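Local coordinates for protein DNA primase (Aquifex aeolicus, PDB 2AU3) that synthesises the short RNA primers that DNA polymerase extends during DNA replication, as the zinc-binding primase DnaG, at residues S5-L10 with S78-A83; E361-K366 with S388-K393. All blocks are in the same frame, centred on the assembly; numbering follows the deposited sequence.

Interaction 1. Residues S5-L10 with S78-A83; sequences SDIDEL and SYFEAA
Ile7 reaches from helix 6-13 to Ala83 and Phe80 on helix 79-90. Its CB, still beside its own helix, sends CG2 back toward the helix start, where this methyl lies 3.4 Å from the Ser5 OG that caps the helix. CG1 takes the outward course, anti to the backbone N (chi1 -166°), and serves mainly as a spacer. The terminal CD1 makes the contact. It rests 3.7 Å from Ala83 CB and 4.1 Å from Phe80 CE1, approaching the Phe80 ring at its edge, near the ring plane, while the two side chains cross at about a right angle. Tyr79 CD2 lies over one face of that ring, offset toward the rim.

One turn further on, Leu10 extends its CD2 methyl to within 3.2 Å of the carbonyl oxygen Ala83 O, a tight approach, and lies with the same CD2 4.1 Å from Ala83 CB. Ala83, with its single methyl, thus receives both branched side chains.

The short helical segments pass 11.9 Å apart at 65°, a wide spacing spanned by these long side chains without polar bonds between the segments. Polar groups instead secure the helix starts: Ser78 and Glu81 form a capping box, in which Glu81 N donates to Ser78 OG at 2.9 Å and Ser78 N donates back to Glu81 OE1 at 2.8 Å, on the anti lone pair of that oxygen. Glu103 of helix 101-122 lies against Ile7, and Leu94 against Ala83. The contact is apolar helix-helix packing within the zinc-binding domain, joining its N-terminal helix to one that follows the zinc ribbon.

Interaction 2. Residues E361-K366 with S388-K393; sequences ENLEEK and SEFHTK
Phe390 is the main bridge here, projecting from helix 380-394 toward the first turn of helix 363-374. With CG roughly anti to the backbone N (chi1 -157°), the ring is carried well out from its own helix, and its far corner, CZ, does the touching. Leu363 meets it with one branch: CD1 comes to 4.3 Å from Phe390 CZ, obliquely to the ring. The backbone of Lys366 supplies the other partner, Lys366 O lying 4.4 Å from Phe390 CZ, also at a slant.

Lys366 loses some surface to this contact, while its side chain leads its charged end elsewhere. NZ is hydrogen-bonded to Thr358 OG1, and its ion pair with Glu361 OE1 is long at 3.9 Å. Close to Leu363, the helix start is capped by Asn362, whose OD1 accepts from Glu365 N at 3.1 Å, the donor standing above the carbonyl plane.

Other residues complete the packing of the ring. Phe390 stacks on Phe370, further along helix 363-374, and also touches Ile356 of helix 351-358 and Leu401 of helix 398-401, which sets it, on helix 380-394, among three other helices of the helical domain.

Interactions 1 and 2 belong to separate parts of the primase and do not touch: their centres are 62 Å apart and their nearest atoms about 49 Å. They lie on opposite sides of the chain's centre, interaction 1 about 26 Å from it and interaction 2 about 39 Å, centre to centre. In sequence they follow one another, the first within the zinc-binding region whose zinc ion is held by Cys37, His40, Cys58 and Cys61, the second within the C-terminal helical region of this construct. Between them along the chain comes the Toprim region with Glu251, Asp295 and Asp297, the predicted magnesium ligands. Neither contact lies at a metal site.

Interaction 1. Residues S5-L10 with S78-A83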
loop_
_atom_site.group_PDB
_atom_site.type_symbol
_atom_site.label_atom_id
_atom_site.label_comp_id
_atom_site.label_asym_id
_atom_site.label_seq_id
_atom_site.Cartn_x
_atom_site.Cartn_y
_atom_site.Cartn_z
ATOM N N SER A 5 -3.099 -22.032 17.529
ATOM C CA SER A 5 -1.672 -21.774 17.796
ATOM C C SER A 5 -1.380 -20.918 19.035
ATOM O O SER A 5 -2.040 -19.917 19.273
ATOM C CB SER A 5 -0.970 -21.204 16.552
ATOM O OG SER A 5 -0.922 -19.787 16.551
ATOM N N ASP A 6 -0.370 -21.321 19.806
ATOM C CA ASP A 6 -0.010 -20.638 21.055
ATOM C C ASP A 6 0.163 -19.140 20.865
ATOM O O ASP A 6 -0.277 -18.340 21.700
ATOM C CB ASP A 6 1.287 -21.199 21.638
ATOM C CG ASP A 6 1.158 -22.638 22.089
ATOM O OD1 ASP A 6 0.021 -23.148 22.128
ATOM O OD2 ASP A 6 2.152 -23.339 22.422
ATOM N N ILE A 7 0.833 -18.772 19.771
ATOM C CA ILE A 7 1.190 -17.395 19.509
ATOM C C ILE A 7 -0.032 -16.529 19.164
ATOM O O ILE A 7 -0.124 -15.388 19.597
ATOM C CB ILE A 7 2.276 -17.314 18.392
ATOM C CG1 ILE A 7 2.894 -15.927 18.356
ATOM C CG2 ILE A 7 1.713 -17.700 17.047
ATOM C CD1 ILE A 7 3.790 -15.676 19.536
ATOM N N ASP A 8 -0.954 -17.074 18.380
ATOM C CA ASP A 8 -2.181 -16.362 18.066
ATOM C C ASP A 8 -3.020 -16.202 19.357
ATOM O O ASP A 8 -3.543 -15.124 19.648
ATOM C CB ASP A 8 -2.956 -17.139 16.995
ATOM C CG ASP A 8 -4.264 -16.466 16.596
ATOM O OD1 ASP A 8 -4.272 -15.241 16.283
ATOM O OD2 ASP A 8 -5.342 -17.103 16.540
ATOM N N GLU A 9 -3.121 -17.280 20.123
ATOM C CA GLU A 9 -3.819 -17.255 21.406
ATOM C C GLU A 9 -3.163 -16.262 22.364
ATOM O O GLU A 9 -3.840 -15.529 23.073
ATOM C CB GLU A 9 -3.855 -18.676 22.013
ATOM C CG GLU A 9 -4.758 -19.644 21.257
ATOM C CD GLU A 9 -6.216 -19.168 21.145
ATOM O OE1 GLU A 9 -6.823 -18.756 22.184
ATOM O OE2 GLU A 9 -6.779 -19.251 20.025
ATOM N N LEU A 10 -1.838 -16.215 22.367
ATOM C CA LEU A 10 -1.141 -15.225 23.186
ATOM C C LEU A 10 -1.511 -13.825 22.737
ATOM O O LEU A 10 -1.838 -12.976 23.556
ATOM C CB LEU A 10 0.375 -15.407 23.121
ATOM C CG LEU A 10 1.202 -14.360 23.868
ATOM C CD1 LEU A 10 0.779 -14.234 25.346
ATOM C CD2 LEU A 10 2.707 -14.626 23.742
ATOM N N SER A 78 14.642 -11.275 20.668
ATOM C CA SER A 78 13.895 -11.616 19.476
ATOM C C SER A 78 12.391 -11.524 19.738
ATOM O O SER A 78 11.912 -11.613 20.885
ATOM C CB SER A 78 14.256 -13.024 19.011
ATOM O OG SER A 78 13.566 -13.970 19.798
ATOM N N TYR A 79 11.646 -11.361 18.668
ATOM C CA TYR A 79 10.196 -11.343 18.761
ATOM C C TYR A 79 9.688 -12.532 19.598
ATOM O O TYR A 79 8.909 -12.357 20.553
ATOM C CB TYR A 79 9.596 -11.335 17.355
ATOM C CG TYR A 79 8.112 -11.176 17.339
ATOM C CD1 TYR A 79 7.520 -9.908 17.288
ATOM C CD2 TYR A 79 7.285 -12.290 17.376
ATOM C CE1 TYR A 79 6.128 -9.766 17.279
ATOM C CE2 TYR A 79 5.909 -12.161 17.390
ATOM C CZ TYR A 79 5.335 -10.901 17.333
ATOM O OH TYR A 79 3.959 -10.799 17.329
ATOM N N PHE A 80 10.132 -13.737 19.254
ATOM C CA PHE A 80 9.655 -14.946 19.949
ATOM C C PHE A 80 10.204 -15.141 21.366
ATOM O O PHE A 80 9.499 -15.677 22.252
ATOM C CB PHE A 80 9.872 -16.178 19.084
ATOM C CG PHE A 80 9.012 -16.200 17.850
ATOM C CD1 PHE A 80 7.622 -16.177 17.955
ATOM C CD2 PHE A 80 9.587 -16.249 16.585
ATOM C CE1 PHE A 80 6.811 -16.190 16.817
ATOM C CE2 PHE A 80 8.779 -16.246 15.433
ATOM C CZ PHE A 80 7.394 -16.242 15.560
ATOM N N GLU A 81 11.420 -14.658 21.609
ATOM C CA GLU A 81 11.896 -14.467 22.981
ATOM C C GLU A 81 10.959 -13.550 23.796
ATOM O O GLU A 81 10.615 -13.847 24.942
ATOM C CB GLU A 81 13.343 -13.931 22.995
ATOM C CG GLU A 81 14.400 -14.986 22.693
ATOM C CD GLU A 81 15.824 -14.428 22.618
ATOM O OE1 GLU A 81 16.048 -13.358 22.007
ATOM O OE2 GLU A 81 16.746 -15.084 23.161
ATOM N N ALA A 82 10.561 -12.430 23.207
ATOM C CA ALA A 82 9.616 -11.506 23.854
ATOM C C ALA A 82 8.272 -12.181 24.050
ATOM O O ALA A 82 7.612 -11.989 25.085
ATOM C CB ALA A 82 9.441 -10.231 23.013
ATOM N N ALA A 83 7.849 -12.940 23.040
ATOM C CA ALA A 83 6.623 -13.730 23.140
ATOM C C ALA A 83 6.640 -14.666 24.368
ATOM O O ALA A 83 5.652 -14.765 25.100
ATOM C CB ALA A 83 6.400 -14.497 21.873
#

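Interaction 2. Residues E361-K366 with S388-K393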
loop_
_atom_site.group_PDB
_atom_site.type_symbol
_atom_site.label_atom_id
_atom_site.label_comp_id
_atom_site.label_asym_id
_atom_site.label_seq_id
_atom_site.Cartn_x
_atom_site.Cartn_y
_atom_site.Cartn_z
ATOM N N GLU A 361 -18.400 15.318 -30.339
ATOM C CA GLU A 361 -17.082 15.539 -30.955
ATOM C C GLU A 361 -16.874 14.660 -32.184
ATOM O O GLU A 361 -16.366 15.123 -33.215
ATOM C CB GLU A 361 -15.963 15.252 -29.954
ATOM C CG GLU A 361 -15.384 16.475 -29.278
ATOM C CD GLU A 361 -14.910 16.184 -27.865
ATOM O OE1 GLU A 361 -14.186 15.175 -27.667
ATOM O OE2 GLU A 361 -15.257 16.968 -26.952
ATOM N N ASN A 362 -17.266 13.393 -32.048
ATOM C CA ASN A 362 -16.986 12.342 -33.025
ATOM C C ASN A 362 -17.975 11.203 -32.799
ATOM O O ASN A 362 -17.627 10.166 -32.215
ATOM C CB ASN A 362 -15.546 11.833 -32.848
ATOM C CG ASN A 362 -15.066 10.968 -34.010
ATOM O OD1 ASN A 362 -15.828 10.194 -34.604
ATOM N ND2 ASN A 362 -13.774 11.076 -34.319
ATOM N N LEU A 363 -19.212 11.396 -33.239
ATOM C CA LEU A 363 -20.262 10.439 -32.908
ATOM C C LEU A 363 -19.833 8.996 -33.189
ATOM O O LEU A 363 -20.098 8.095 -32.387
ATOM C CB LEU A 363 -21.586 10.772 -33.613
ATOM C CG LEU A 363 -22.834 10.106 -33.005
ATOM C CD1 LEU A 363 -22.983 10.457 -31.534
ATOM C CD2 LEU A 363 -24.114 10.447 -33.782
ATOM N N GLU A 364 -19.156 8.796 -34.317
ATOM C CA GLU A 364 -18.681 7.475 -34.727
ATOM C C GLU A 364 -17.766 6.836 -33.690
ATOM O O GLU A 364 -18.009 5.721 -33.248
ATOM C CB GLU A 364 -17.941 7.558 -36.059
ATOM C CG GLU A 364 -18.852 7.600 -37.272
ATOM C CD GLU A 364 -19.635 6.312 -37.466
ATOM O OE1 GLU A 364 -19.445 5.356 -36.660
ATOM O OE2 GLU A 364 -20.440 6.258 -38.429
ATOM N N GLU A 365 -16.709 7.548 -33.313
ATOM C CA GLU A 365 -15.714 6.996 -32.403
ATOM C C GLU A 365 -16.268 6.925 -30.989
ATOM O O GLU A 365 -15.980 5.991 -30.260
ATOM C CB GLU A 365 -14.424 7.823 -32.447
ATOM C CG GLU A 365 -13.204 7.157 -31.816
ATOM C CD GLU A 365 -12.825 5.826 -32.460
ATOM O OE1 GLU A 365 -13.025 5.667 -33.695
ATOM O OE2 GLU A 365 -12.314 4.940 -31.726
ATOM N N LYS A 366 -17.089 7.903 -30.629
ATOM C CA LYS A 366 -17.602 8.021 -29.268
ATOM C C LYS A 366 -18.705 6.997 -28.995
ATOM O O LYS A 366 -18.884 6.548 -27.858
ATOM C CB LYS A 366 -18.105 9.443 -28.989
ATOM C CG LYS A 366 -17.000 10.515 -28.877
ATOM C CD LYS A 366 -16.357 10.530 -27.494
ATOM C CE LYS A 366 -15.896 11.909 -27.100
ATOM N NZ LYS A 366 -15.176 11.891 -25.799
ATOM N N SER A 388 -30.546 4.346 -23.105
ATOM C CA SER A 388 -31.695 5.177 -23.458
ATOM C C SER A 388 -31.307 6.636 -23.643
ATOM O O SER A 388 -31.734 7.268 -24.600
ATOM C CB SER A 388 -32.807 5.055 -22.412
ATOM O OG SER A 388 -33.244 3.723 -22.326
ATOM N N GLU A 389 -30.496 7.154 -22.726
ATOM C CA GLU A 389 -30.076 8.554 -22.750
ATOM C C GLU A 389 -29.288 8.874 -24.023
ATOM O O GLU A 389 -29.538 9.895 -24.681
ATOM C CB GLU A 389 -29.231 8.870 -21.505
ATOM C CG GLU A 389 -29.299 10.311 -21.019
ATOM C CD GLU A 389 -28.275 10.628 -19.921
ATOM O OE1 GLU A 389 -27.967 9.739 -19.092
ATOM O OE2 GLU A 389 -27.781 11.780 -19.877
ATOM N N PHE A 390 -28.340 7.991 -24.366
ATOM C CA PHE A 390 -27.517 8.143 -25.561
ATOM C C PHE A 390 -28.373 8.044 -26.841
ATOM O O PHE A 390 -28.196 8.836 -27.770
ATOM C CB PHE A 390 -26.430 7.076 -25.588
ATOM C CG PHE A 390 -25.238 7.431 -26.432
ATOM C CD1 PHE A 390 -24.096 7.955 -25.848
ATOM C CD2 PHE A 390 -25.239 7.191 -27.804
ATOM C CE1 PHE A 390 -22.966 8.266 -26.620
ATOM C CE2 PHE A 390 -24.115 7.493 -28.589
ATOM C CZ PHE A 390 -22.975 8.037 -27.994
ATOM N N HIS A 391 -29.277 7.063 -26.875
ATOM C CA HIS A 391 -30.206 6.877 -27.987
ATOM C C HIS A 391 -31.067 8.136 -28.198
ATOM O O HIS A 391 -31.168 8.659 -29.323
ATOM C CB HIS A 391 -31.087 5.658 -27.700
ATOM C CG HIS A 391 -32.273 5.524 -28.608
ATOM N ND1 HIS A 391 -32.174 5.046 -29.899
ATOM C CD2 HIS A 391 -33.586 5.779 -28.400
ATOM C CE1 HIS A 391 -33.374 5.031 -30.452
ATOM N NE2 HIS A 391 -34.247 5.467 -29.563
ATOM N N THR A 392 -31.670 8.614 -27.110
ATOM C CA THR A 392 -32.505 9.808 -27.118
ATOM C C THR A 392 -31.734 10.978 -27.690
ATOM O O THR A 392 -32.165 11.623 -28.639
ATOM C CB THR A 392 -33.003 10.142 -25.687
ATOM O OG1 THR A 392 -33.901 9.119 -25.240
ATOM C CG2 THR A 392 -33.763 11.472 -25.676
ATOM N N LYS A 393 -30.577 11.226 -27.085
ATOM C CA LYS A 393 -29.716 12.301 -27.505
ATOM C C LYS A 393 -29.165 12.134 -28.959
ATOM O O LYS A 393 -29.380 13.033 -29.766
ATOM C CB LYS A 393 -28.541 12.485 -26.527
ATOM C CG LYS A 393 -27.621 13.651 -26.872
ATOM C CD LYS A 393 -26.699 14.051 -25.729
ATOM C CE LYS A 393 -26.080 15.422 -25.972
ATOM N NZ LYS A 393 -25.037 15.745 -24.958
#